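Local coordinates for Two-component system response regulator/GGDEF domain protein (Aeromonas salmonicida, PDB 3LUF) that probably makes cyclic di-GMP from two GTP in its GGDEF part, while the two receiver domains of this fragment each bind magnesium, at residues Val10-Thr15 with Asp55-Asp60; Pro76-Thr81 with Asp99-Asp104. One frame throughout, in Å; residues are numbered along the deposited sequence.

Contact 1: Val10-Thr15 with Asp55-Asp60. With MG (magnesium ion), chain G.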
loop_
_atom_site.group_PDB
_atom_site.type_symbol
_atom_site.label_atom_id
_atom_site.label_comp_id
_atom_site.label_asym_id
_atom_site.label_seq_id
_atom_site.Cartn_x
_atom_site.Cartn_y
_atom_site.Cartn_z
ATOM N N VAL B 10 -3.852 -23.343 -19.341
ATOM C CA VAL B 10 -4.192 -24.767 -19.528
ATOM C C VAL B 10 -5.155 -25.142 -18.409
ATOM O O VAL B 10 -4.774 -25.219 -17.234
ATOM C CB VAL B 10 -2.928 -25.668 -19.497
ATOM C CG1 VAL B 10 -3.294 -27.079 -19.943
ATOM C CG2 VAL B 10 -1.793 -25.076 -20.374
ATOM N N GLU B 11 -6.415 -25.322 -18.787
ATOM C CA GLU B 11 -7.507 -25.489 -17.834
ATOM C C GLU B 11 -8.663 -26.209 -18.533
ATOM O O GLU B 11 -9.161 -25.754 -19.560
ATOM C CB GLU B 11 -7.983 -24.089 -17.365
ATOM C CG GLU B 11 -9.334 -24.106 -16.595
ATOM C CD GLU B 11 -9.290 -24.943 -15.311
ATOM O OE1 GLU B 11 -8.643 -24.514 -14.350
ATOM O OE2 GLU B 11 -9.995 -25.986 -15.243
ATOM N N ASP B 12 -9.068 -27.366 -18.000
ATOM C CA ASP B 12 -10.108 -28.125 -18.673
ATOM C C ASP B 12 -11.530 -27.705 -18.310
ATOM O O ASP B 12 -12.453 -28.107 -18.994
ATOM C CB ASP B 12 -9.938 -29.658 -18.485
ATOM C CG ASP B 12 -9.992 -30.089 -17.016
ATOM O OD1 ASP B 12 -9.513 -29.337 -16.150
ATOM O OD2 ASP B 12 -10.474 -31.218 -16.706
ATOM N N SER B 13 -11.728 -26.924 -17.256
ATOM C CA SER B 13 -13.096 -26.442 -16.977
ATOM C C SER B 13 -13.488 -25.454 -18.058
ATOM O O SER B 13 -12.853 -24.383 -18.170
ATOM C CB SER B 13 -13.173 -25.755 -15.617
ATOM O OG SER B 13 -14.462 -25.142 -15.465
HETATM N N MSE B 14 -14.534 -25.769 -18.838
HETATM C CA MSE B 14 -14.993 -24.843 -19.857
HETATM C C MSE B 14 -15.361 -23.500 -19.202
HETATM O O MSE B 14 -14.995 -22.452 -19.693
HETATM C CB MSE B 14 -16.209 -25.386 -20.612
HETATM C CG MSE B 14 -16.467 -24.599 -21.892
HETATM SE SE MSE B 14 -18.142 -25.181 -22.648
HETATM C CE MSE B 14 -19.382 -24.260 -21.459
ATOM N N THR B 15 -16.070 -23.554 -18.077
ATOM C CA THR B 15 -16.503 -22.332 -17.397
ATOM C C THR B 15 -15.320 -21.463 -16.962
ATOM O O THR B 15 -15.294 -20.230 -17.193
ATOM C CB THR B 15 -17.328 -22.732 -16.157
ATOM O OG1 THR B 15 -18.514 -23.395 -16.614
ATOM C CG2 THR B 15 -17.728 -21.507 -15.334
ATOM N N ASP B 55 -3.798 -25.397 -14.506
ATOM C CA ASP B 55 -4.656 -26.261 -13.693
ATOM C C ASP B 55 -3.917 -27.545 -13.226
ATOM O O ASP B 55 -3.106 -28.128 -13.979
ATOM C CB ASP B 55 -5.902 -26.598 -14.513
ATOM C CG ASP B 55 -6.901 -27.491 -13.780
ATOM O OD1 ASP B 55 -7.084 -27.409 -12.543
ATOM O OD2 ASP B 55 -7.540 -28.265 -14.486
ATOM N N LEU B 56 -4.177 -27.948 -11.973
ATOM C CA LEU B 56 -3.618 -29.201 -11.448
ATOM C C LEU B 56 -4.464 -30.413 -11.827
ATOM O O LEU B 56 -3.973 -31.542 -11.763
ATOM C CB LEU B 56 -3.404 -29.145 -9.926
ATOM C CG LEU B 56 -2.718 -27.894 -9.358
ATOM C CD1 LEU B 56 -2.723 -27.936 -7.842
ATOM C CD2 LEU B 56 -1.289 -27.803 -9.876
ATOM N N THR B 57 -5.720 -30.198 -12.225
ATOM C CA THR B 57 -6.570 -31.328 -12.553
ATOM C C THR B 57 -6.806 -31.430 -14.062
ATOM O O THR B 57 -7.900 -31.131 -14.549
ATOM C CB THR B 57 -7.920 -31.240 -11.816
ATOM O OG1 THR B 57 -8.603 -30.019 -12.201
ATOM C CG2 THR B 57 -7.700 -31.284 -10.334
ATOM N N LEU B 58 -5.793 -31.831 -14.822
ATOM C CA LEU B 58 -5.958 -31.849 -16.281
ATOM C C LEU B 58 -6.222 -33.273 -16.746
ATOM O O LEU B 58 -5.810 -34.219 -16.074
ATOM C CB LEU B 58 -4.712 -31.279 -16.974
ATOM C CG LEU B 58 -4.619 -29.749 -16.814
ATOM C CD1 LEU B 58 -3.184 -29.301 -17.224
ATOM C CD2 LEU B 58 -5.739 -29.010 -17.573
ATOM N N PRO B 59 -6.900 -33.442 -17.895
ATOM C CA PRO B 59 -7.233 -34.819 -18.307
ATOM C C PRO B 59 -5.993 -35.671 -18.521
ATOM O O PRO B 59 -5.996 -36.866 -18.242
ATOM C CB PRO B 59 -7.913 -34.625 -19.642
ATOM C CG PRO B 59 -8.538 -33.296 -19.593
ATOM C CD PRO B 59 -7.599 -32.430 -18.712
ATOM N N ASP B 60 -4.945 -35.053 -19.043
ATOM C CA ASP B 60 -3.666 -35.737 -19.277
ATOM C C ASP B 60 -2.583 -35.345 -18.235
ATOM O O ASP B 60 -1.368 -35.660 -18.377
ATOM C CB ASP B 60 -3.212 -35.524 -20.727
ATOM C CG ASP B 60 -3.129 -34.051 -21.119
ATOM O OD1 ASP B 60 -3.504 -33.183 -20.292
ATOM O OD2 ASP B 60 -2.739 -33.777 -22.289
HETATM MG MG MG G . -9.135 -29.527 -14.144
HETATM O O HOH W 1 -10.310 -27.962 -13.510
HETATM O O HOH W 2 -10.755 -30.890 -14.091
#

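Contact 2: Pro76-Thr81 with Asp99-Asp104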
loop_
_atom_site.group_PDB
_atom_site.type_symbol
_atom_site.label_atom_id
_atom_site.label_comp_id
_atom_site.label_asym_id
_atom_site.label_seq_id
_atom_site.Cartn_x
_atom_site.Cartn_y
_atom_site.Cartn_z
ATOM N N PRO B 76 7.333 -19.537 -16.864
ATOM C CA PRO B 76 6.980 -19.364 -15.452
ATOM C C PRO B 76 5.536 -19.834 -15.291
ATOM O O PRO B 76 4.714 -19.645 -16.204
ATOM C CB PRO B 76 7.065 -17.839 -15.242
ATOM C CG PRO B 76 7.938 -17.331 -16.365
ATOM C CD PRO B 76 7.643 -18.253 -17.537
ATOM N N VAL B 77 5.230 -20.367 -14.119
ATOM C CA VAL B 77 3.932 -20.995 -13.894
ATOM C C VAL B 77 3.245 -20.406 -12.677
ATOM O O VAL B 77 3.841 -20.287 -11.599
ATOM C CB VAL B 77 4.077 -22.514 -13.714
ATOM C CG1 VAL B 77 2.728 -23.190 -13.271
ATOM C CG2 VAL B 77 4.569 -23.170 -15.020
ATOM N N VAL B 78 1.989 -20.024 -12.867
ATOM C CA VAL B 78 1.094 -19.712 -11.763
ATOM C C VAL B 78 0.048 -20.814 -11.689
ATOM O O VAL B 78 -0.600 -21.116 -12.686
ATOM C CB VAL B 78 0.426 -18.348 -12.009
ATOM C CG1 VAL B 78 -0.806 -18.120 -11.073
ATOM C CG2 VAL B 78 1.483 -17.209 -11.898
ATOM N N ILE B 79 -0.119 -21.428 -10.525
ATOM C CA ILE B 79 -1.082 -22.528 -10.401
ATOM C C ILE B 79 -2.511 -22.026 -10.231
ATOM O O ILE B 79 -2.737 -21.063 -9.509
ATOM C CB ILE B 79 -0.648 -23.468 -9.233
ATOM C CG1 ILE B 79 0.556 -24.329 -9.705
ATOM C CG2 ILE B 79 -1.835 -24.302 -8.660
ATOM C CD1 ILE B 79 1.185 -25.150 -8.580
ATOM N N LEU B 80 -3.469 -22.694 -10.889
ATOM C CA LEU B 80 -4.893 -22.473 -10.639
ATOM C C LEU B 80 -5.367 -23.594 -9.745
ATOM O O LEU B 80 -5.219 -24.761 -10.098
ATOM C CB LEU B 80 -5.710 -22.524 -11.936
ATOM C CG LEU B 80 -5.362 -21.551 -13.073
ATOM C CD1 LEU B 80 -6.066 -21.981 -14.375
ATOM C CD2 LEU B 80 -5.819 -20.162 -12.712
ATOM N N THR B 81 -5.930 -23.223 -8.592
ATOM C CA THR B 81 -6.280 -24.213 -7.552
ATOM C C THR B 81 -7.648 -23.933 -6.928
ATOM O O THR B 81 -7.993 -22.804 -6.651
ATOM C CB THR B 81 -5.178 -24.343 -6.487
ATOM O OG1 THR B 81 -5.514 -25.395 -5.567
ATOM C CG2 THR B 81 -4.930 -23.039 -5.735
ATOM N N ASP B 99 3.337 -18.160 -8.231
ATOM C CA ASP B 99 2.240 -17.782 -7.345
ATOM C C ASP B 99 1.102 -18.767 -7.622
ATOM O O ASP B 99 1.243 -19.654 -8.468
ATOM C CB ASP B 99 1.846 -16.320 -7.649
ATOM C CG ASP B 99 1.011 -15.667 -6.544
ATOM O OD1 ASP B 99 0.742 -16.306 -5.494
ATOM O OD2 ASP B 99 0.637 -14.478 -6.735
ATOM N N TYR B 100 -0.002 -18.644 -6.894
ATOM C CA TYR B 100 -1.202 -19.396 -7.235
ATOM C C TYR B 100 -2.415 -18.483 -7.223
ATOM O O TYR B 100 -2.397 -17.410 -6.610
ATOM C CB TYR B 100 -1.427 -20.596 -6.295
ATOM C CG TYR B 100 -1.629 -20.207 -4.856
ATOM C CD1 TYR B 100 -2.911 -20.116 -4.306
ATOM C CD2 TYR B 100 -0.524 -19.912 -4.040
ATOM C CE1 TYR B 100 -3.076 -19.758 -2.972
ATOM C CE2 TYR B 100 -0.688 -19.547 -2.719
ATOM C CZ TYR B 100 -1.950 -19.466 -2.195
ATOM O OH TYR B 100 -2.079 -19.096 -0.877
ATOM N N VAL B 101 -3.461 -18.934 -7.908
ATOM C CA VAL B 101 -4.718 -18.210 -8.026
ATOM C C VAL B 101 -5.801 -19.144 -7.543
ATOM O O VAL B 101 -5.858 -20.309 -7.957
ATOM C CB VAL B 101 -5.002 -17.803 -9.494
ATOM C CG1 VAL B 101 -6.389 -17.177 -9.655
ATOM C CG2 VAL B 101 -3.954 -16.808 -9.963
HETATM N N MSE B 102 -6.639 -18.664 -6.629
HETATM C CA MSE B 102 -7.802 -19.458 -6.243
HETATM C C MSE B 102 -8.860 -19.414 -7.334
HETATM O O MSE B 102 -9.146 -18.324 -7.869
HETATM C CB MSE B 102 -8.394 -18.925 -4.929
HETATM C CG MSE B 102 -7.448 -18.976 -3.753
HETATM SE SE MSE B 102 -6.823 -20.781 -3.266
HETATM C CE MSE B 102 -8.454 -21.784 -3.156
ATOM N N LYS B 103 -9.442 -20.573 -7.672
ATOM C CA LYS B 103 -10.474 -20.614 -8.717
ATOM C C LYS B 103 -11.817 -21.121 -8.219
ATOM O O LYS B 103 -12.592 -21.682 -8.990
ATOM C CB LYS B 103 -10.015 -21.359 -9.988
ATOM C CG LYS B 103 -9.538 -22.766 -9.728
ATOM C CD LYS B 103 -9.400 -23.546 -11.024
ATOM C CE LYS B 103 -8.880 -24.966 -10.728
ATOM N NZ LYS B 103 -9.155 -25.814 -11.939
ATOM N N ASP B 104 -12.093 -20.877 -6.936
ATOM C CA ASP B 104 -13.342 -21.344 -6.331
ATOM C C ASP B 104 -14.513 -20.395 -6.569
ATOM O O ASP B 104 -15.640 -20.771 -6.324
ATOM C CB ASP B 104 -13.167 -21.653 -4.835
ATOM C CG ASP B 104 -12.768 -20.432 -4.026
ATOM O OD1 ASP B 104 -11.999 -19.589 -4.513
ATOM O OD2 ASP B 104 -13.227 -20.330 -2.869
#

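Contact 1: Val10-Thr15 with Asp55-Asp60
The backbones of Val10-Thr15 and Asp55-Asp60 are joined by one hydrogen bond, from Asp55 N to Val10 O (2.9 Å), which is nearly straight at 166°. Beyond it the two loops part round a magnesium ion. Asp12 OD1 binds the metal from one loop. Asp55 OD2, at 2.1 Å from the magnesium, Thr57 OG1 and the backbone Thr57 O bind it from the other. Two waters complete six ligands. One donates to Glu11 OE2, the other to Asp12 OD2, so Glu11 is a second-shell residue here. This is the acidic pocket of a CheY-like receiver domain, at the C-terminal ends of parallel strands 6-10 and 49-55. Asp55 is the predicted phosphorylation site and is unmodified here. Its OD1 accepts from Thr57 N in an Asx turn, the N-H coming from well above the carboxylate plane. The same oxygen forms a salt bridge with Lys103. Glu11 bends at chi2 (61°), which brings its carboxylate across that of Asp55, the planes 30° apart. Glu11 OE2 also takes the N-H of Ser13 on its anti lone pair, and OE1 forms a salt bridge with Lys103. Magnesium and Lys103 together probably offset the crowded negative charge. Behind the acidic cluster, Val10 CG1 meets Leu58 CD1 at 3.5 Å, and Pro59 CD packs on Asp12 CB.

Contact 2: Pro76-Thr81 with Asp99-Asp104
Strands 77-81 and 99-102 run parallel, and their side chains interlock on both faces of the sheet. On one face, Val101 fits beside Val78 and Leu80. Val101 CG2 touches Val78 CG1 at 3.6 Å, while Leu80 CD2 lies against Val101 CB, those two side chains pointing the same way. Ala112 of helix 106-122 covers Val101. On the other face, Thr81 CG2 faces the notch between the Tyr100 ring and SE of Met102, a selenomethionine. It is 3.8 Å from Tyr100 CD1, approaching the ring obliquely. The Met102 chain folds at chi2 (-61°) and again at chi3, which carries SE and CE back over Thr81. Further back, Ile79 CB faces Tyr100 CB. Four backbone bonds close the seam in a parallel β-α-β unit. Ile79 N gives to Asp99 O, and Val101 N gives to Ile79 O at 2.8 Å. Thr81 N gives to Val101 O, and Lys103 N gives to Thr81 O. Past the strand end, extended Lys103 runs past Leu80, its CD 3.9 Å from Leu80 CB and its CG 3.4 Å from Thr81 O. Lys219 NZ of the second subunit forms a salt bridge with Asp99 OD1, a hydrogen bond with Tyr100 O and a cation-pi contact with the Tyr100 ring. Chemically, apolar side chains flank a hydrogen-bonded backbone seam with charged groups at both ends: the Lys103 amine reaches the acidic pocket, and Asp99 meets the second subunit.

Contact 1 closes before contact 2 opens along the chain, and their centres are about 12 Å apart. Both belong to the first receiver domain and share its five-stranded parallel sheet. Strands 6-10 and 49-55 lead into contact 1. Contact 2 joins strand 77-81, the neighbour of 49-55, to strand 99-102, an outermost strand of that sheet within this chain. Lys103 bridges them: its NZ is 2.7 Å from Asp55 OD1 and 2.8 Å from Glu11 OE1. Leu80 also packs on Glu11, and Ile79 on Leu56. Lys103 thus follows directly on the strand that meets the second subunit and reaches into the metal pocket.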